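Local coordinates for protein hexokinase (Schistosoma mansoni, PDB 1BDG) that binds glucose and, like other hexokinases, transfers a phosphate group from ATP to hexoses, giving hexose 6-phosphates at the entry to glycolysis, at residues Pro353-Glu356 / Pro357-Arg361; Ile307-Gly311 / Asp312-Arg316; His297-Val300 / Tyr301-Gln305. All blocks are in the same frame, centred on the assembly; numbering follows the deposited sequence.

Contact 1 of 3, residues Pro353-Glu356 / Pro357-Arg361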
loop_
_atom_site.group_PDB
_atom_site.type_symbol
_atom_site.label_atom_id
_atom_site.label_comp_id
_atom_site.label_asym_id
_atom_site.label_seq_id
_atom_site.Cartn_x
_atom_site.Cartn_y
_atom_site.Cartn_z
ATOM N N PRO A 353 -25.301 -6.675 20.152
ATOM C CA PRO A 353 -26.394 -6.658 21.144
ATOM C C PRO A 353 -26.026 -6.925 22.619
ATOM O O PRO A 353 -26.221 -6.066 23.477
ATOM C CB PRO A 353 -27.331 -7.741 20.613
ATOM C CG PRO A 353 -27.146 -7.642 19.155
ATOM C CD PRO A 353 -25.654 -7.556 19.032
ATOM N N VAL A 354 -25.587 -8.143 22.926
ATOM C CA VAL A 354 -25.197 -8.517 24.284
ATOM C C VAL A 354 -23.719 -8.870 24.206
ATOM O O VAL A 354 -23.341 -9.729 23.406
ATOM C CB VAL A 354 -25.962 -9.767 24.768
ATOM C CG1 VAL A 354 -25.673 -10.036 26.220
ATOM C CG2 VAL A 354 -27.446 -9.589 24.543
ATOM N N VAL A 355 -22.895 -8.228 25.038
ATOM C CA VAL A 355 -21.450 -8.458 25.039
ATOM C C VAL A 355 -20.895 -8.822 26.422
ATOM O O VAL A 355 -21.335 -8.279 27.448
ATOM C CB VAL A 355 -20.704 -7.219 24.488
ATOM C CG1 VAL A 355 -20.995 -6.022 25.351
ATOM C CG2 VAL A 355 -19.200 -7.464 24.433
ATOM N N GLU A 356 -19.910 -9.722 26.440
ATOM C CA GLU A 356 -19.279 -10.180 27.679
ATOM C C GLU A 356 -17.760 -10.017 27.715
ATOM O O GLU A 356 -17.092 -9.991 26.681
ATOM C CB GLU A 356 -19.559 -11.668 27.907
ATOM C CG GLU A 356 -21.006 -12.060 27.975
ATOM C CD GLU A 356 -21.203 -13.355 28.729
ATOM O OE1 GLU A 356 -20.226 -14.121 28.879
ATOM O OE2 GLU A 356 -22.333 -13.602 29.193
ATOM N N PRO A 357 -17.189 -9.952 28.921
ATOM C CA PRO A 357 -15.745 -9.813 29.105
ATOM C C PRO A 357 -14.954 -10.820 28.255
ATOM O O PRO A 357 -13.955 -10.456 27.633
ATOM C CB PRO A 357 -15.579 -10.058 30.603
ATOM C CG PRO A 357 -16.765 -9.321 31.151
ATOM C CD PRO A 357 -17.888 -9.733 30.207
ATOM N N ILE A 358 -15.398 -12.071 28.201
ATOM C CA ILE A 358 -14.675 -13.041 27.381
ATOM C C ILE A 358 -14.649 -12.597 25.926
ATOM O O ILE A 358 -13.630 -12.715 25.260
ATOM C CB ILE A 358 -15.296 -14.433 27.372
ATOM C CG1 ILE A 358 -16.553 -14.478 28.225
ATOM C CG2 ILE A 358 -14.250 -15.474 27.728
ATOM C CD1 ILE A 358 -17.541 -15.531 27.740
ATOM N N ASP A 359 -15.772 -12.069 25.444
ATOM C CA ASP A 359 -15.863 -11.647 24.057
ATOM C C ASP A 359 -14.857 -10.552 23.761
ATOM O O ASP A 359 -14.168 -10.584 22.729
ATOM C CB ASP A 359 -17.276 -11.168 23.727
ATOM C CG ASP A 359 -18.327 -12.231 23.967
ATOM O OD1 ASP A 359 -18.117 -13.407 23.599
ATOM O OD2 ASP A 359 -19.377 -11.872 24.520
ATOM N N ASN A 360 -14.777 -9.592 24.679
ATOM C CA ASN A 360 -13.855 -8.475 24.549
ATOM C C ASN A 360 -12.428 -9.004 24.556
ATOM O O ASN A 360 -11.629 -8.677 23.666
ATOM C CB ASN A 360 -14.056 -7.495 25.700
ATOM C CG ASN A 360 -15.354 -6.725 25.597
ATOM O OD1 ASN A 360 -15.826 -6.154 26.581
ATOM N ND2 ASN A 360 -15.914 -6.654 24.396
ATOM N N ARG A 361 -12.117 -9.841 25.541
ATOM C CA ARG A 361 -10.786 -10.431 25.655
ATOM C C ARG A 361 -10.422 -11.233 24.394
ATOM O O ARG A 361 -9.362 -11.027 23.800
ATOM C CB ARG A 361 -10.694 -11.312 26.903
ATOM C CG ARG A 361 -9.380 -12.042 26.987
ATOM C CD ARG A 361 -8.994 -12.401 28.393
ATOM N NE ARG A 361 -8.671 -13.816 28.532
ATOM C CZ ARG A 361 -8.159 -14.353 29.633
ATOM N NH1 ARG A 361 -7.901 -13.574 30.689
ATOM N NH2 ARG A 361 -7.947 -15.665 29.701
#
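Glu356 is the N-cap residue of helix 357-389, and Asp359, in the first turn, reaches back to it in the manner of the N3 half of a capping box. Asp359 OD2 accepts the backbone N of Glu356 at 2.9 Å, on its anti side and 21° out of the carboxylate plane. Asp359 CG lies anti to its own carbonyl carbon (chi1 -59°), which turns the carboxylate back toward the start of the helix. Glu356 O in turn accepts Asn360 N at 3.1 Å, almost in line with the carbonyl, and receives a weak bond from Asp359 N. This inner side is closely packed. Both Asp359 oxygens have further partners, OD2 a salt bridge to Arg310 and OD1 the backbone N of Phe309, which would favour the charged carboxylate. Asn360 OD1 bonds to His343 of helix 340-349, a helix that Val355 also touches. The outer side is looser: Pro357 is exposed, and the extended Glu356 side chain runs beside Ile358 in the same direction and forms a long, weak ion pair with Arg310. On the packed side, Val355 crosses Asn360 at about a right angle, its CG2 3.4 Å from Asn360 ND2.

Contact 2 of 3, residues Ile307-Gly311 / Asp312-Arg316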
loop_
_atom_site.group_PDB
_atom_site.type_symbol
_atom_site.label_atom_id
_atom_site.label_comp_id
_atom_site.label_asym_id
_atom_site.label_seq_id
_atom_site.Cartn_x
_atom_site.Cartn_y
_atom_site.Cartn_z
ATOM N N ILE A 307 -18.034 -19.918 20.339
ATOM C CA ILE A 307 -16.975 -19.384 21.197
ATOM C C ILE A 307 -17.081 -17.874 21.415
ATOM O O ILE A 307 -16.381 -17.321 22.250
ATOM C CB ILE A 307 -15.570 -19.784 20.670
ATOM C CG1 ILE A 307 -15.531 -21.300 20.396
ATOM C CG2 ILE A 307 -14.493 -19.477 21.708
ATOM C CD1 ILE A 307 -14.208 -21.851 19.845
ATOM N N LEU A 308 -17.981 -17.218 20.691
ATOM C CA LEU A 308 -18.220 -15.778 20.821
ATOM C C LEU A 308 -19.719 -15.474 20.788
ATOM O O LEU A 308 -20.500 -16.182 20.171
ATOM C CB LEU A 308 -17.555 -14.976 19.689
ATOM C CG LEU A 308 -16.211 -14.244 19.826
ATOM C CD1 LEU A 308 -16.148 -13.130 18.795
ATOM C CD2 LEU A 308 -16.043 -13.650 21.195
ATOM N N PHE A 309 -20.104 -14.395 21.451
ATOM C CA PHE A 309 -21.494 -13.935 21.505
ATOM C C PHE A 309 -22.542 -15.056 21.628
ATOM O O PHE A 309 -23.621 -14.977 21.045
ATOM C CB PHE A 309 -21.801 -13.056 20.281
ATOM C CG PHE A 309 -20.703 -12.066 19.938
ATOM C CD1 PHE A 309 -19.960 -11.441 20.935
ATOM C CD2 PHE A 309 -20.425 -11.755 18.602
ATOM C CE1 PHE A 309 -18.962 -10.525 20.609
ATOM C CE2 PHE A 309 -19.426 -10.839 18.274
ATOM C CZ PHE A 309 -18.696 -10.225 19.280
ATOM N N ARG A 310 -22.218 -16.091 22.397
ATOM C CA ARG A 310 -23.118 -17.229 22.600
ATOM C C ARG A 310 -23.661 -17.801 21.301
ATOM O O ARG A 310 -24.735 -18.403 21.288
ATOM C CB ARG A 310 -24.282 -16.852 23.530
ATOM C CG ARG A 310 -24.001 -17.105 24.987
ATOM C CD ARG A 310 -22.784 -16.318 25.409
ATOM N NE ARG A 310 -22.967 -14.891 25.149
ATOM C CZ ARG A 310 -22.001 -13.985 25.242
ATOM N NH1 ARG A 310 -20.775 -14.358 25.580
ATOM N NH2 ARG A 310 -22.264 -12.707 24.995
ATOM N N GLY A 311 -22.910 -17.620 20.218
ATOM C CA GLY A 311 -23.327 -18.128 18.921
ATOM C C GLY A 311 -24.150 -17.170 18.076
ATOM O O GLY A 311 -24.541 -17.518 16.969
ATOM N N ASP A 312 -24.455 -15.985 18.597
ATOM C CA ASP A 312 -25.221 -14.998 17.849
ATOM C C ASP A 312 -24.300 -14.061 17.099
ATOM O O ASP A 312 -23.358 -13.488 17.675
ATOM C CB ASP A 312 -26.091 -14.153 18.777
ATOM C CG ASP A 312 -27.170 -14.952 19.449
ATOM O OD1 ASP A 312 -27.601 -15.972 18.879
ATOM O OD2 ASP A 312 -27.592 -14.563 20.563
ATOM N N LEU A 313 -24.639 -13.829 15.838
ATOM C CA LEU A 313 -23.873 -12.952 14.966
ATOM C C LEU A 313 -24.763 -11.726 14.742
ATOM O O LEU A 313 -25.949 -11.873 14.467
ATOM C CB LEU A 313 -23.597 -13.692 13.643
ATOM C CG LEU A 313 -22.811 -13.083 12.474
ATOM C CD1 LEU A 313 -21.358 -12.970 12.836
ATOM C CD2 LEU A 313 -22.968 -13.973 11.249
ATOM N N PRO A 314 -24.229 -10.508 14.950
ATOM C CA PRO A 314 -24.983 -9.258 14.770
ATOM C C PRO A 314 -25.158 -8.937 13.291
ATOM O O PRO A 314 -24.255 -9.209 12.483
ATOM C CB PRO A 314 -24.084 -8.203 15.414
ATOM C CG PRO A 314 -23.148 -8.988 16.296
ATOM C CD PRO A 314 -22.891 -10.233 15.497
ATOM N N GLU A 315 -26.286 -8.305 12.958
ATOM C CA GLU A 315 -26.620 -7.927 11.580
ATOM C C GLU A 315 -25.438 -7.263 10.883
ATOM O O GLU A 315 -25.054 -7.669 9.785
ATOM C CB GLU A 315 -27.842 -6.991 11.566
ATOM N N ARG A 316 -24.842 -6.282 11.561
ATOM C CA ARG A 316 -23.696 -5.529 11.058
ATOM C C ARG A 316 -22.563 -6.413 10.530
ATOM O O ARG A 316 -22.214 -6.339 9.351
ATOM C CB ARG A 316 -23.176 -4.600 12.153
ATOM C CG ARG A 316 -21.882 -3.870 11.797
ATOM C CD ARG A 316 -22.087 -2.429 11.301
ATOM N NE ARG A 316 -20.832 -1.896 10.745
ATOM C CZ ARG A 316 -20.435 -0.626 10.803
ATOM N NH1 ARG A 316 -21.188 0.295 11.408
ATOM N NH2 ARG A 316 -19.281 -0.276 10.236
HETATM O O HOH W 1 -28.015 -17.339 21.115
#
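Phe309 lays its CB and the CD2 edge of its ring against Asp312 O, an oxygen near the ring plane and 3.5 Å from Phe309 CD2. Its CG lies anti to its own carbonyl carbon, beside the backbone N (chi1 -43°), and this rotation sets the ring edge at that oxygen. The same CD2 also meets Pro314 CD at 4.2 Å, obliquely, while Leu308 CD1 lies over one face of the ring, offset toward its rim. The backbone brings these groups together by two overlapping turns of left-handed sense. Gly311 N bonds to Leu308 O, and Asp312 N bonds to Phe309 O at 2.8 Å in a nearly straight bond (166° at the hydrogen), the donor standing well above the carbonyl plane. Arg310 and Gly311, both with positive phi, occupy the inner positions of the second turn, of type I'. The backbone angles of Gly311 would press any CB into the carbonyl oxygen of the preceding residue, reason enough for glycine here. On the outer side a water donates to Asp312 OD1 at 2.7 Å and, weakly, to Arg310 O, whose side chain leads away toward Asp359. In the large subdomain, this loop lies between helices: Leu308 packs on Ile362 of helix 357-389 and on Ile299 of helix 288-304, Phe309 on Val303 of the latter, and Ile307 on helix 5-16.

Contact 3 of 3, residues His297-Val300 / Tyr301-Gln305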
loop_
_atom_site.group_PDB
_atom_site.type_symbol
_atom_site.label_atom_id
_atom_site.label_comp_id
_atom_site.label_asym_id
_atom_site.label_seq_id
_atom_site.Cartn_x
_atom_site.Cartn_y
_atom_site.Cartn_z
ATOM N N HIS A 297 -13.501 -12.172 9.876
ATOM C CA HIS A 297 -13.564 -13.571 9.484
ATOM C C HIS A 297 -13.314 -14.485 10.662
ATOM O O HIS A 297 -14.021 -15.455 10.838
ATOM C CB HIS A 297 -12.595 -13.870 8.348
ATOM C CG HIS A 297 -13.173 -13.596 7.000
ATOM N ND1 HIS A 297 -13.272 -12.325 6.482
ATOM C CD2 HIS A 297 -13.762 -14.414 6.104
ATOM C CE1 HIS A 297 -13.905 -12.368 5.323
ATOM N NE2 HIS A 297 -14.214 -13.630 5.071
ATOM N N ILE A 298 -12.325 -14.167 11.481
ATOM C CA ILE A 298 -12.036 -14.978 12.643
ATOM C C ILE A 298 -13.277 -14.972 13.534
ATOM O O ILE A 298 -13.776 -16.029 13.915
ATOM C CB ILE A 298 -10.820 -14.424 13.416
ATOM C CG1 ILE A 298 -9.571 -14.476 12.527
ATOM C CG2 ILE A 298 -10.615 -15.216 14.708
ATOM C CD1 ILE A 298 -8.552 -13.401 12.819
ATOM N N ILE A 299 -13.793 -13.777 13.826
ATOM C CA ILE A 299 -14.988 -13.614 14.655
ATOM C C ILE A 299 -16.119 -14.480 14.128
ATOM O O ILE A 299 -16.497 -15.452 14.783
ATOM C CB ILE A 299 -15.436 -12.135 14.748
ATOM C CG1 ILE A 299 -14.407 -11.339 15.556
ATOM C CG2 ILE A 299 -16.792 -12.028 15.446
ATOM C CD1 ILE A 299 -14.714 -9.860 15.629
ATOM N N VAL A 300 -16.652 -14.147 12.957
ATOM C CA VAL A 300 -17.726 -14.950 12.359
ATOM C C VAL A 300 -17.474 -16.480 12.531
ATOM O O VAL A 300 -18.404 -17.238 12.846
ATOM C CB VAL A 300 -17.931 -14.566 10.873
ATOM C CG1 VAL A 300 -18.770 -15.601 10.150
ATOM C CG2 VAL A 300 -18.597 -13.205 10.790
ATOM N N TYR A 301 -16.219 -16.913 12.399
ATOM C CA TYR A 301 -15.874 -18.318 12.587
ATOM C C TYR A 301 -16.079 -18.703 14.052
ATOM O O TYR A 301 -16.689 -19.731 14.362
ATOM C CB TYR A 301 -14.412 -18.579 12.220
ATOM C CG TYR A 301 -13.938 -19.946 12.654
ATOM C CD1 TYR A 301 -14.505 -21.104 12.120
ATOM C CD2 TYR A 301 -12.944 -20.091 13.631
ATOM C CE1 TYR A 301 -14.096 -22.373 12.543
ATOM C CE2 TYR A 301 -12.530 -21.363 14.065
ATOM C CZ TYR A 301 -13.114 -22.493 13.512
ATOM O OH TYR A 301 -12.718 -23.741 13.919
ATOM N N LEU A 302 -15.525 -17.888 14.949
ATOM C CA LEU A 302 -15.618 -18.103 16.390
ATOM C C LEU A 302 -17.065 -18.131 16.852
ATOM O O LEU A 302 -17.388 -18.800 17.829
ATOM C CB LEU A 302 -14.896 -16.982 17.138
ATOM C CG LEU A 302 -13.377 -17.028 17.222
ATOM C CD1 LEU A 302 -12.829 -15.679 17.705
ATOM C CD2 LEU A 302 -12.963 -18.185 18.133
ATOM N N VAL A 303 -17.922 -17.373 16.176
ATOM C CA VAL A 303 -19.329 -17.319 16.531
ATOM C C VAL A 303 -20.074 -18.587 16.147
ATOM O O VAL A 303 -20.975 -19.014 16.874
ATOM C CB VAL A 303 -20.030 -16.053 15.948
ATOM C CG1 VAL A 303 -21.511 -16.303 15.724
ATOM C CG2 VAL A 303 -19.860 -14.876 16.905
ATOM N N GLU A 304 -19.701 -19.226 15.040
ATOM C CA GLU A 304 -20.409 -20.451 14.683
ATOM C C GLU A 304 -19.932 -21.645 15.474
ATOM O O GLU A 304 -20.548 -22.709 15.440
ATOM C CB GLU A 304 -20.374 -20.736 13.184
ATOM C CG GLU A 304 -19.027 -20.871 12.576
ATOM C CD GLU A 304 -19.110 -21.636 11.299
ATOM O OE1 GLU A 304 -19.451 -21.030 10.251
ATOM O OE2 GLU A 304 -18.866 -22.863 11.366
ATOM N N GLN A 305 -18.792 -21.490 16.127
ATOM C CA GLN A 305 -18.266 -22.530 16.996
ATOM C C GLN A 305 -18.756 -22.226 18.419
ATOM O O GLN A 305 -18.227 -22.765 19.378
ATOM C CB GLN A 305 -16.735 -22.537 16.996
ATOM C CG GLN A 305 -16.113 -22.904 15.680
ATOM C CD GLN A 305 -16.556 -24.264 15.185
ATOM O OE1 GLN A 305 -16.273 -25.280 15.807
ATOM N NE2 GLN A 305 -17.239 -24.289 14.040
#
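The closing turns of helix 288-304 set Ile298 beside Leu302, and Ile299 near Val303, each pair one turn apart along the same helix. Ile298 and Leu302 point the same way, Ile298 CG2 touching Leu302 CD1 at 3.8 Å. It is the CG2 branch of Ile298, anti to the backbone N, that makes this contact. Ile299 and Val303 meet more distantly through their CG2 methyls, 4.4 Å apart. Beneath them runs the regular alpha-helical pattern in which each N-H bonds to the carbonyl four residues back. Leu302 N reaches Ile298 O at 2.8 Å and Val303 N reaches Ile299 O at 2.8 Å, both nearly along the C=O axis. The flanking bonds are longer and more tilted: Tyr301 N to His297 O is 3.1 Å, its donor 28° from the carbonyl plane, and Glu304 N to Val300 O is 3.2 Å. The helix belongs to the large subdomain of a hexokinase, a member of the actin-like ATPase clan, and its buried side chains meet several other helices there. Ile298 packs on Phe266 of helix 265-272 and on Val370 of helix 357-389, Leu302 on Val12 of helix 5-16 and on Ile362. His297 ND1 bonds to Glu293 O, one turn earlier in the helix, and OE2 of the exposed Glu304 accepts a weak bond from Gln305 NE2. Tyr301, its CG anti to the backbone N (chi1 169°), sends its ring past Ile298 O and on toward Ile15 of helix 5-16. Gln305 follows over one face of that ring, its CG 3.6 Å above the plane and offset toward the rim.

How the contacts relate
From the N terminus the chain meets contact 3 first, then contact 2, then contact 1. They stand in series, none nesting in or crossing another, and each is a local closure: the last turns of helix 288-304, the turn in the loop after it, and the start of helix 357-389. Contact 3 passes into contact 2 through a probable hydrogen bond from Ile307 N to Leu302 O, and Leu313 packs back on Val300. Helices 327-331 and 340-349 intervene before contact 1, whose first helical turn binds the 307-311 loop through Asp359. Contacts 1 and 3 do not touch, so the loop at 307-316 bridges the two helix ends within the large subdomain.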